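Local coordinates for protein beta-1,4-mannanase (Caldicellulosiruptor saccharolyticus, PDB 1PMH) that binds beta-1,4-linked manno-oligosaccharides through a family 27 carbohydrate-binding module, probably directing its parent mannanase to mannan, at residues 25-28 / 29-32. Residues are numbered along the deposited sequence; the frame is centred on the assembly and turned at random. Where two conformers were deposited one is given.
With EDO (1,2-ethanediol), chain D.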
loop_
_atom_site.group_PDB
_atom_site.type_symbol
_atom_site.label_atom_id
_atom_site.label_comp_id
_atom_site.label_asym_id
_atom_site.label_seq_id
_atom_site.Cartn_x
_atom_site.Cartn_y
_atom_site.Cartn_z
ATOM N N ASP A 25 15.908 -1.978 7.841
ATOM C CA ASP A 25 15.676 -3.362 7.500
ATOM C C ASP A 25 14.221 -3.785 7.586
ATOM O O ASP A 25 13.942 -4.974 7.670
ATOM C CB ASP A 25 16.543 -4.312 8.336
ATOM C CG ASP A 25 16.729 -5.637 7.640
ATOM O OD1 ASP A 25 16.875 -5.665 6.380
ATOM O OD2 ASP A 25 16.679 -6.683 8.321
ATOM N N SER A 26 13.282 -2.847 7.463
ATOM C CA SER A 26 11.884 -3.219 7.573
ATOM C C SER A 26 11.314 -3.905 6.354
ATOM O O SER A 26 10.238 -4.530 6.492
ATOM C CB SER A 26 10.985 -2.016 7.908
ATOM O OG SER A 26 10.762 -1.190 6.807
ATOM N N LEU A 27 11.935 -3.749 5.185
ATOM C CA LEU A 27 11.259 -4.191 3.972
ATOM C C LEU A 27 11.072 -5.701 3.927
ATOM O O LEU A 27 10.039 -6.184 3.502
ATOM C CB LEU A 27 11.945 -3.648 2.718
ATOM C CG LEU A 27 11.743 -2.153 2.485
ATOM C CD1 LEU A 27 12.683 -1.633 1.416
ATOM C CD2 LEU A 27 10.322 -1.787 2.146
ATOM N N LYS A 28 12.143 -6.436 4.238
ATOM C CA LYS A 28 12.089 -7.880 4.428
ATOM C C LYS A 28 11.594 -8.587 3.171
ATOM O O LYS A 28 12.359 -8.711 2.209
ATOM C CB LYS A 28 11.347 -8.267 5.720
ATOM C CG LYS A 28 11.873 -7.633 7.012
ATOM C CD LYS A 28 13.193 -8.239 7.501
ATOM C CE LYS A 28 13.391 -8.119 9.023
ATOM N NZ LYS A 28 13.088 -6.819 9.744
ATOM N N CYS A 29 10.365 -9.088 3.148
ATOM C CA CYS A 29 9.816 -9.746 1.974
ATOM C C CYS A 29 9.693 -8.842 0.779
ATOM O O CYS A 29 9.638 -9.311 -0.366
ATOM C CB CYS A 29 8.452 -10.325 2.285
ATOM S SG CYS A 29 7.205 -9.073 2.732
ATOM N N ILE A 30 9.681 -7.533 0.985
ATOM C CA ILE A 30 9.715 -6.587 -0.108
ATOM C C ILE A 30 11.164 -6.408 -0.509
ATOM O O ILE A 30 11.950 -5.849 0.247
ATOM C CB ILE A 30 9.067 -5.248 0.304
ATOM C CG1 ILE A 30 7.623 -5.412 0.744
ATOM C CG2 ILE A 30 9.221 -4.286 -0.877
ATOM C CD1 ILE A 30 7.099 -4.253 1.562
ATOM N N LYS A 31 11.537 -6.889 -1.693
ATOM C CA LYS A 31 12.922 -6.901 -2.167
ATOM C C LYS A 31 13.352 -5.649 -2.925
ATOM O O LYS A 31 14.540 -5.413 -3.057
ATOM C CB LYS A 31 13.147 -8.112 -3.072
ATOM C CG LYS A 31 12.834 -9.407 -2.387
ATOM C CD LYS A 31 13.491 -9.569 -1.031
ATOM C CE LYS A 31 13.218 -10.882 -0.416
ATOM N NZ LYS A 31 13.820 -10.941 0.930
ATOM N N LYS A 32 12.409 -4.908 -3.469
ATOM C CA LYS A 32 12.705 -3.703 -4.234
ATOM C C LYS A 32 11.475 -2.855 -4.293
ATOM O O LYS A 32 10.362 -3.363 -4.384
ATOM C CB LYS A 32 13.173 -4.031 -5.656
ATOM C CG LYS A 32 13.713 -2.848 -6.454
ATOM C CD LYS A 32 14.150 -3.266 -7.829
ATOM C CE LYS A 32 14.393 -2.029 -8.646
ATOM N NZ LYS A 32 15.544 -1.266 -8.094
HETATM C C1 EDO D . 11.916 -13.215 1.707
HETATM O O1 EDO D . 12.701 -12.621 2.709
HETATM C C2 EDO D . 10.554 -13.249 2.351
HETATM O O2 EDO D . 10.161 -14.548 2.020
#
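Leu27 and Ile30 close a type II' beta turn. Just ahead of it, Asp25 offers its carbonyl O to Lys28 NZ (2.9 Å), a bond of one of two deposited lysine conformers and so doubtful. Ser26, small and polar, is buried, its OG bonded to Asp64 O and Ala22 N. Leu27 O takes the N-H of Ile30 (2.9 Å, N-H...O 162°), the donor lying well above the carbonyl plane. Branched aliphatic residues suit the two ends of the turn, where their side chains meet: Leu27 CD2 lies 4.1 Å from Ile30 CG2, and CD1 of the isoleucine is equally near. Cutting Ile30 back to an alanine is likely to leave Leu27 CD2 without these apolar partners and open a gap against Leu65. Lys28, the first corner, takes the positive phi (60°) of a type II' turn, a place more often held by glycine. Its O receives Lys31 NZ at 3.0 Å; a bend at chi2 (-50°) curls the long lysine chain back to reach it. The same amine binds O1 of an ethanediol, probably from the crystallisation liquor. The turn leads from the loop after strand 20-21 into strand 30-36, where Lys31 and Lys32 form a classic beta bulge opposite Asp51 of strand 47-53, while Leu27 and Ile30 pack on Leu65 of strand 61-68.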